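Chloromuconate cycloisomerase (Rhodococcus opacus, PDB 4M0X) belongs to the enolase superfamily, joining an N-terminal capping domain to a TIM-barrel-like domain that carries a bound manganese ion. Local coordinates at residues Ala10-Leu15 against Ser32-Arg37; Glu49-Gly54 against Ala298-Ser303; Ile309-Tyr314 against Gly346-Pro351. All blocks are in the same frame, centred on the assembly; numbering follows the deposited sequence.

Contact 1. Residues Ala10-Leu15 against Ser32-Arg37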
loop_
_atom_site.group_PDB
_atom_site.type_symbol
_atom_site.label_atom_id
_atom_site.label_comp_id
_atom_site.label_asym_id
_atom_site.label_seq_id
_atom_site.Cartn_x
_atom_site.Cartn_y
_atom_site.Cartn_z
ATOM N N ALA A 10 -9.644 36.182 -33.733
ATOM C CA ALA A 10 -8.463 35.366 -33.486
ATOM C C ALA A 10 -7.542 35.364 -34.732
ATOM O O ALA A 10 -7.847 34.728 -35.757
ATOM C CB ALA A 10 -8.878 33.955 -33.097
ATOM N N THR A 11 -6.426 36.076 -34.628
ATOM C CA THR A 11 -5.536 36.339 -35.756
ATOM C C THR A 11 -4.167 35.710 -35.531
ATOM O O THR A 11 -3.490 36.001 -34.513
ATOM C CB THR A 11 -5.227 37.838 -35.872
ATOM O OG1 THR A 11 -6.443 38.592 -35.999
ATOM C CG2 THR A 11 -4.286 38.101 -37.036
ATOM N N ILE A 12 -3.753 34.899 -36.504
ATOM C CA ILE A 12 -2.472 34.211 -36.488
ATOM C C ILE A 12 -1.326 35.232 -36.764
ATOM O O ILE A 12 -1.321 35.923 -37.788
ATOM C CB ILE A 12 -2.522 33.008 -37.468
ATOM C CG1 ILE A 12 -3.649 32.047 -37.068
ATOM C CG2 ILE A 12 -1.218 32.236 -37.537
ATOM C CD1 ILE A 12 -4.085 31.098 -38.183
ATOM N N VAL A 13 -0.384 35.345 -35.827
ATOM C CA VAL A 13 0.730 36.291 -35.947
ATOM C C VAL A 13 2.094 35.586 -35.956
ATOM O O VAL A 13 2.331 34.635 -35.189
ATOM C CB VAL A 13 0.728 37.277 -34.768
ATOM C CG1 VAL A 13 1.930 38.226 -34.866
ATOM C CG2 VAL A 13 -0.597 37.991 -34.664
ATOM N N ASP A 14 3.001 36.025 -36.806
ATOM C CA ASP A 14 4.322 35.387 -36.817
ATOM C C ASP A 14 5.287 36.440 -36.379
ATOM O O ASP A 14 5.261 37.542 -36.903
ATOM C CB ASP A 14 4.742 34.868 -38.200
ATOM C CG ASP A 14 3.853 33.727 -38.728
ATOM O OD1 ASP A 14 3.621 32.689 -38.032
ATOM O OD2 ASP A 14 3.415 33.872 -39.898
ATOM N N LEU A 15 6.131 36.119 -35.418
ATOM C CA LEU A 15 7.033 37.123 -34.854
ATOM C C LEU A 15 8.487 36.792 -35.062
ATOM O O LEU A 15 8.952 35.716 -34.674
ATOM C CB LEU A 15 6.743 37.338 -33.356
ATOM C CG LEU A 15 5.405 38.023 -33.066
ATOM C CD1 LEU A 15 5.224 38.231 -31.579
ATOM C CD2 LEU A 15 5.292 39.352 -33.812
ATOM N N SER A 32 5.053 31.960 -33.215
ATOM C CA SER A 32 3.754 31.969 -33.846
ATOM C C SER A 32 2.702 31.940 -32.788
ATOM O O SER A 32 2.715 31.075 -31.916
ATOM C CB SER A 32 3.605 30.763 -34.758
ATOM O OG SER A 32 4.216 31.012 -36.018
ATOM N N ILE A 33 1.802 32.908 -32.838
ATOM C CA ILE A 33 0.763 33.012 -31.830
ATOM C C ILE A 33 -0.554 33.258 -32.525
ATOM O O ILE A 33 -0.582 33.710 -33.678
ATOM C CB ILE A 33 1.048 34.140 -30.807
ATOM C CG1 ILE A 33 0.755 35.515 -31.401
ATOM C CG2 ILE A 33 2.487 34.061 -30.286
ATOM C CD1 ILE A 33 0.718 36.641 -30.385
ATOM N N VAL A 34 -1.645 32.933 -31.851
ATOM C CA VAL A 34 -2.920 33.450 -32.262
ATOM C C VAL A 34 -3.149 34.631 -31.328
ATOM O O VAL A 34 -3.110 34.463 -30.104
ATOM C CB VAL A 34 -4.046 32.388 -32.128
ATOM C CG1 VAL A 34 -5.382 32.945 -32.595
ATOM C CG2 VAL A 34 -3.717 31.143 -32.936
ATOM N N LEU A 35 -3.360 35.829 -31.861
ATOM C CA LEU A 35 -3.752 36.929 -30.960
ATOM C C LEU A 35 -5.274 37.067 -30.808
ATOM O O LEU A 35 -5.964 37.346 -31.776
ATOM C CB LEU A 35 -3.123 38.272 -31.350
ATOM C CG LEU A 35 -3.571 39.275 -30.292
ATOM C CD1 LEU A 35 -2.466 39.496 -29.284
ATOM C CD2 LEU A 35 -4.036 40.587 -30.888
ATOM N N VAL A 36 -5.796 36.849 -29.604
ATOM C CA VAL A 36 -7.259 36.946 -29.387
ATOM C C VAL A 36 -7.653 38.326 -28.906
ATOM O O VAL A 36 -6.915 38.957 -28.138
ATOM C CB VAL A 36 -7.801 35.886 -28.440
ATOM C CG1 VAL A 36 -9.212 36.247 -27.965
ATOM C CG2 VAL A 36 -7.814 34.548 -29.148
ATOM N N ARG A 37 -8.791 38.808 -29.406
ATOM C CA ARG A 37 -9.277 40.129 -29.050
ATOM C C ARG A 37 -10.713 40.067 -28.714
ATOM O O ARG A 37 -11.508 39.440 -29.420
ATOM C CB ARG A 37 -9.087 41.103 -30.181
ATOM C CG ARG A 37 -7.639 41.500 -30.327
ATOM C CD ARG A 37 -7.486 42.146 -31.677
ATOM N NE ARG A 37 -7.698 43.582 -31.586
ATOM C CZ ARG A 37 -7.699 44.386 -32.631
ATOM N NH1 ARG A 37 -7.529 43.869 -33.842
ATOM N NH2 ARG A 37 -7.891 45.681 -32.445
HETATM O O HOH W 1 -7.340 38.932 -33.399
#

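Contact 2. Residues Glu49-Gly54 against Ala298-Ser303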
loop_
_atom_site.group_PDB
_atom_site.type_symbol
_atom_site.label_atom_id
_atom_site.label_comp_id
_atom_site.label_asym_id
_atom_site.label_seq_id
_atom_site.Cartn_x
_atom_site.Cartn_y
_atom_site.Cartn_z
ATOM N N GLU A 49 -3.239 35.613 -25.796
ATOM C CA GLU A 49 -2.382 34.959 -26.749
ATOM C C GLU A 49 -2.583 33.446 -26.636
ATOM O O GLU A 49 -2.694 32.909 -25.538
ATOM C CB GLU A 49 -0.947 35.409 -26.467
ATOM C CG GLU A 49 0.174 34.450 -26.815
ATOM C CD GLU A 49 1.562 35.065 -26.602
ATOM O OE1 GLU A 49 1.683 36.139 -26.019
ATOM O OE2 GLU A 49 2.559 34.474 -27.025
ATOM N N ALA A 50 -2.699 32.761 -27.768
ATOM C CA ALA A 50 -2.468 31.308 -27.784
ATOM C C ALA A 50 -1.048 31.009 -28.306
ATOM O O ALA A 50 -0.646 31.463 -29.382
ATOM C CB ALA A 50 -3.503 30.588 -28.622
ATOM N N VAL A 51 -0.276 30.259 -27.548
ATOM C CA VAL A 51 1.062 29.986 -28.006
ATOM C C VAL A 51 1.487 28.536 -27.701
ATOM O O VAL A 51 0.949 27.859 -26.796
ATOM C CB VAL A 51 2.049 31.059 -27.453
ATOM C CG1 VAL A 51 2.223 30.914 -25.942
ATOM C CG2 VAL A 51 3.372 31.063 -28.215
ATOM N N THR A 52 2.460 28.081 -28.472
ATOM C CA THR A 52 2.844 26.695 -28.521
ATOM C C THR A 52 4.365 26.645 -28.715
ATOM O O THR A 52 4.943 27.559 -29.305
ATOM C CB THR A 52 2.095 26.056 -29.686
ATOM O OG1 THR A 52 1.244 25.017 -29.196
ATOM C CG2 THR A 52 3.023 25.550 -30.727
ATOM N N PRO A 53 5.039 25.619 -28.184
ATOM C CA PRO A 53 6.501 25.562 -28.384
ATOM C C PRO A 53 6.916 25.099 -29.776
ATOM O O PRO A 53 7.707 24.138 -29.898
ATOM C CB PRO A 53 6.965 24.535 -27.355
ATOM C CG PRO A 53 5.751 23.737 -27.054
ATOM C CD PRO A 53 4.572 24.645 -27.190
ATOM N N GLY A 54 6.383 25.756 -30.807
ATOM C CA GLY A 54 6.666 25.416 -32.201
ATOM C C GLY A 54 5.821 24.339 -32.858
ATOM O O GLY A 54 6.314 23.646 -33.729
ATOM N N ALA A 298 7.240 28.913 -15.363
ATOM C CA ALA A 298 7.672 28.292 -16.596
ATOM C C ALA A 298 7.251 29.052 -17.838
ATOM O O ALA A 298 6.330 29.870 -17.804
ATOM C CB ALA A 298 7.202 26.849 -16.674
ATOM N N ALA A 299 7.921 28.747 -18.944
ATOM C CA ALA A 299 7.705 29.428 -20.209
ATOM C C ALA A 299 7.197 28.433 -21.243
ATOM O O ALA A 299 7.452 27.226 -21.125
ATOM C CB ALA A 299 9.008 30.057 -20.674
ATOM N N THR A 300 6.485 28.936 -22.252
ATOM C CA THR A 300 5.938 28.076 -23.296
ATOM C C THR A 300 6.890 27.882 -24.505
ATOM O O THR A 300 7.026 26.777 -25.016
ATOM C CB THR A 300 4.499 28.482 -23.678
ATOM O OG1 THR A 300 3.635 28.254 -22.564
ATOM C CG2 THR A 300 3.997 27.661 -24.829
ATOM N N PRO A 301 7.577 28.934 -24.956
ATOM C CA PRO A 301 7.584 30.312 -24.512
ATOM C C PRO A 301 6.426 31.055 -25.148
ATOM O O PRO A 301 5.566 30.449 -25.775
ATOM C CB PRO A 301 8.940 30.847 -25.036
ATOM C CG PRO A 301 9.566 29.716 -25.791
ATOM C CD PRO A 301 8.454 28.768 -26.124
ATOM N N GLU A 302 6.423 32.366 -24.998
ATOM C CA GLU A 302 5.314 33.192 -25.435
ATOM C C GLU A 302 5.861 34.592 -25.724
ATOM O O GLU A 302 7.029 34.905 -25.401
ATOM C CB GLU A 302 4.215 33.207 -24.352
ATOM C CG GLU A 302 4.631 33.666 -22.947
ATOM C CD GLU A 302 5.905 33.002 -22.437
ATOM O OE1 GLU A 302 6.978 33.659 -22.505
ATOM O OE2 GLU A 302 5.845 31.818 -22.006
ATOM N N SER A 303 5.035 35.419 -26.353
ATOM C CA SER A 303 5.411 36.770 -26.639
ATOM C C SER A 303 5.175 37.580 -25.370
ATOM O O SER A 303 4.892 37.013 -24.309
ATOM C CB SER A 303 4.512 37.287 -27.727
ATOM O OG SER A 303 3.220 37.411 -27.180
#

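Contact 3. Residues Ile309-Tyr314 against Gly346-Pro351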
loop_
_atom_site.group_PDB
_atom_site.type_symbol
_atom_site.label_atom_id
_atom_site.label_comp_id
_atom_site.label_asym_id
_atom_site.label_seq_id
_atom_site.Cartn_x
_atom_site.Cartn_y
_atom_site.Cartn_z
ATOM N N ILE A 309 0.869 38.576 -18.639
ATOM C CA ILE A 309 -0.133 38.088 -17.678
ATOM C C ILE A 309 0.526 37.036 -16.792
ATOM O O ILE A 309 0.382 37.075 -15.574
ATOM C CB ILE A 309 -1.505 37.656 -18.317
ATOM C CG1 ILE A 309 -2.520 37.245 -17.270
ATOM C CG2 ILE A 309 -1.391 36.482 -19.290
ATOM C CD1 ILE A 309 -2.660 38.217 -16.121
ATOM N N SER A 310 1.298 36.143 -17.405
ATOM C CA SER A 310 2.144 35.208 -16.669
ATOM C C SER A 310 3.015 35.873 -15.621
ATOM O O SER A 310 3.047 35.416 -14.493
ATOM C CB SER A 310 3.054 34.436 -17.613
ATOM O OG SER A 310 2.271 33.623 -18.449
ATOM N N ALA A 311 3.735 36.927 -15.997
ATOM C CA ALA A 311 4.615 37.618 -15.055
ATOM C C ALA A 311 3.830 38.073 -13.822
ATOM O O ALA A 311 4.296 37.953 -12.681
ATOM C CB ALA A 311 5.315 38.793 -15.725
ATOM N N GLN A 312 2.622 38.567 -14.052
ATOM C CA GLN A 312 1.776 38.982 -12.946
ATOM C C GLN A 312 1.381 37.776 -12.086
ATOM O O GLN A 312 1.533 37.808 -10.864
ATOM C CB GLN A 312 0.565 39.772 -13.439
ATOM C CG GLN A 312 0.874 41.241 -13.636
ATOM C CD GLN A 312 -0.299 42.031 -14.167
ATOM O OE1 GLN A 312 -1.449 41.811 -13.773
ATOM N NE2 GLN A 312 -0.018 42.962 -15.066
ATOM N N LEU A 313 0.895 36.716 -12.724
ATOM C CA LEU A 313 0.615 35.463 -12.020
ATOM C C LEU A 313 1.764 35.106 -11.077
ATOM O O LEU A 313 1.583 35.006 -9.848
ATOM C CB LEU A 313 0.392 34.324 -13.017
ATOM C CG LEU A 313 0.277 32.933 -12.398
ATOM C CD1 LEU A 313 -0.954 32.851 -11.498
ATOM C CD2 LEU A 313 0.199 31.880 -13.483
ATOM N N TYR A 314 2.954 34.945 -11.672
ATOM C CA TYR A 314 4.149 34.514 -10.957
ATOM C C TYR A 314 4.474 35.471 -9.818
ATOM O O TYR A 314 4.916 35.045 -8.764
ATOM C CB TYR A 314 5.328 34.362 -11.908
ATOM C CG TYR A 314 5.102 33.458 -13.119
ATOM C CD1 TYR A 314 3.970 32.649 -13.215
ATOM C CD2 TYR A 314 6.057 33.375 -14.152
ATOM C CE1 TYR A 314 3.769 31.817 -14.306
ATOM C CE2 TYR A 314 5.855 32.533 -15.253
ATOM C CZ TYR A 314 4.702 31.762 -15.322
ATOM O OH TYR A 314 4.453 30.911 -16.388
ATOM N N GLY A 346 19.477 40.810 -15.950
ATOM C CA GLY A 346 18.966 39.446 -15.847
ATOM C C GLY A 346 17.748 39.278 -14.964
ATOM O O GLY A 346 17.614 38.269 -14.279
ATOM N N GLU A 347 16.845 40.252 -14.988
ATOM C CA GLU A 347 15.608 40.156 -14.216
ATOM C C GLU A 347 14.428 40.722 -14.978
ATOM O O GLU A 347 14.545 41.717 -15.668
ATOM C CB GLU A 347 15.731 40.907 -12.886
ATOM C CG GLU A 347 16.817 40.384 -11.957
ATOM C CD GLU A 347 16.800 41.022 -10.576
ATOM O OE1 GLU A 347 17.240 40.334 -9.639
ATOM O OE2 GLU A 347 16.356 42.185 -10.412
ATOM N N LEU A 348 13.277 40.085 -14.841
ATOM C CA LEU A 348 12.049 40.624 -15.400
ATOM C C LEU A 348 11.441 41.593 -14.398
ATOM O O LEU A 348 11.405 41.289 -13.201
ATOM C CB LEU A 348 11.073 39.497 -15.721
ATOM C CG LEU A 348 9.666 39.883 -16.177
ATOM C CD1 LEU A 348 9.675 40.667 -17.482
ATOM C CD2 LEU A 348 8.829 38.615 -16.297
ATOM N N LEU A 349 11.006 42.766 -14.873
ATOM C CA LEU A 349 10.213 43.668 -14.057
ATOM C C LEU A 349 8.737 43.356 -14.327
ATOM O O LEU A 349 8.330 43.292 -15.478
ATOM C CB LEU A 349 10.490 45.107 -14.432
ATOM C CG LEU A 349 11.845 45.780 -14.591
ATOM C CD1 LEU A 349 11.526 47.215 -14.978
ATOM C CD2 LEU A 349 12.711 45.763 -13.331
ATOM N N ILE A 350 7.928 43.166 -13.298
ATOM C CA ILE A 350 6.530 42.764 -13.548
ATOM C C ILE A 350 5.617 43.912 -14.036
ATOM O O ILE A 350 5.506 44.973 -13.384
ATOM C CB ILE A 350 5.903 42.050 -12.321
ATOM C CG1 ILE A 350 6.662 40.742 -12.014
ATOM C CG2 ILE A 350 4.415 41.788 -12.550
ATOM C CD1 ILE A 350 6.592 40.288 -10.577
ATOM N N PRO A 351 4.950 43.716 -15.180
ATOM C CA PRO A 351 4.050 44.788 -15.600
ATOM C C PRO A 351 3.028 45.147 -14.510
ATOM O O PRO A 351 2.527 44.263 -13.787
ATOM C CB PRO A 351 3.368 44.204 -16.852
ATOM C CG PRO A 351 4.408 43.284 -17.399
ATOM C CD PRO A 351 4.985 42.624 -16.161
#

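Contact 1. Residues Ala10-Leu15 against Ser32-Arg37
Asp-14 and Ser-32 meet at one end of an antiparallel strand pair: Ser-32 OG donates to Asp-14 OD1 (2.7 Å), reaching the oxygen nearly along its C-O axis. Both side chains lean back beside their own backbone N (chi1 -65° and -82°), which brings the two polar groups together; OD1 also takes a salt bridge from Arg-370. On the same face Ala-10 CB packs diagonally on Val-34 CG1 (3.7 Å) and, less closely, on CG2 of its non-hydrogen-bonded partner Val-36, while Ile-12 CG1 faces CG2 of its own partner, Val-34 (4.2 Å). The other face has Val-13 CB against Ile-33 CG1 (3.8 Å) and Val-13 lying alongside Leu-35, pointing the same way. Two hydrogen-bonded pairs hold the strands: Val-13 N to Ile-33 O (2.7 Å) and Leu-35 N to Thr-11 O (2.7 Å), each with its reciprocal bond. A water donates to Leu-35 O and pairs with Thr-11 OG1, bridging the strands. Helix 63-74 packs on Ile-12, Val-34 and Val-36, and its Lys-67 NZ bonds to Ala-10 O; helix 362-368 covers Val-13, while strand 45-51 extends the sheet beyond strand 27-40.

Contact 2. Residues Glu49-Gly54 against Ala298-Ser303
Glu-49 to Pro-53, the end of a strand and the turn after it, runs at 132° to Thr-300 to Ser-303, with Val-51 CA 5.9 Å from Glu-302 CA and Pro-53 CA similarly near Thr-300 CA. At one end Glu-49 holds Ser-303. With CG anti to the backbone N (chi1 151°) and the chain extended beyond it, the carboxylate reaches the serine. Ser-303 N sends an almost straight bond to the syn lone pair of OE2 (2.7 Å). Ser-303 OG is hydrogen-bonded to OE1, although the modelled separation is too short to be taken literally. Ser-303 is the N-cap of helix 304-316: its OG also accepts Val-305 N, and Met-306 N bonds to Glu-49 OE1. A carboxylate set at the start of a helix in this way is probably stabilised by the helix dipole. The joint is between domains: strand 45-51 of the N-terminal sheet and the turn after it meet the loop that follows barrel strand 294-297, consistent with the enolase-superfamily arrangement in which the N-terminal domain packs on barrel loops. In its middle both methyls of Val-51 approach Pro-301 O, CG2 at 3.3 Å and CG1 almost as near, while CG1 also packs on Glu-302 CB. In this loop, kinked by a cis peptide before Pro-301, Glu-302 bends back at chi2 so that its OE2 takes Thr-300 N (3.0 Å). Farther on, the Pro-53 ring crosses Thr-300, with CB 3.2 Å from Thr-300 O and CD near the CG2 methyl, which also lies 3.6 Å from Val-51 O. Pro-53 is the centre of an inverse gamma turn, its O bonded to Trp-57 NE1, and its side chain lies about 8 Å from the manganese ion held by Asp-196, Glu-222 and Asp-247.

Contact 3. Residues Ile309-Tyr314 against Gly346-Pro351
Ala-311 turns its methyl group from helix 304-316 toward the segment 346-351, where Leu-348 and Pro-351 receive it. The CB touches Leu-348 CD2 at 3.6 Å and the Pro-351 ring at CD, 3.9 Å away. Leu-348 gets its methyl there by holding CG anti to the backbone N (chi1 173°), which extends the branch out from the strand toward the helix. Ile-350 comes in next to it, but meets the helix chiefly through the backbone: its CG1 lies 3.7 Å from Ala-311 O, with CG2 and CD1 only slightly farther from the same oxygen. The CG2 branch, anti to the backbone N, also packs on Gln-312 CG (3.7 Å), and these two side chains pass at a slant.

Gln-312 folds its CG back beside its own backbone N (chi1 -85°) and then runs out extended, so that the amide reaches the Pro-351 end of the contact. There NE2 lies 3.1 Å from Pro-351 O, and 4.0 Å from the ring atom CB. The firm polar partner of the amide is elsewhere: OE1 accepts Ser-124 N, and NE2 gives a weak bond to Gly-355 O, so both ends of this buried group are engaged. The contact is otherwise apolar packing. Strand 347-349 pairs antiparallel with strand 134-141, where Leu-348 touches Ile-137 and Ile-350 touches Ile-135; on the helix, Ile-309 and Leu-313 point away from this strand and pack against helices 272-275 and 278-291.

In the fold
Along the chain the three contacts follow one another without overlap, from the N-terminal domain to the barrel. Contacts 1 and 2 are 11 Å apart between centres and share one antiparallel sheet: strand 27-40 carries contact 1 and bonds to strand 45-51 of contact 2 through Val-34 O and Ala-50 N. Contact 2 then crosses to the barrel, and contact 3, 15 Å from it between centres, lies wholly within that domain. Helix 304-316, capped by Ser-303 of contact 2, supplies Ala-311 of contact 3; its Tyr-314 OH bonds to Ala-298 O. Contacts 1 and 3, about 21 Å apart between centres, do not touch. Contact 2 is thus part of the interface between the two domains, and touches both of the other contacts.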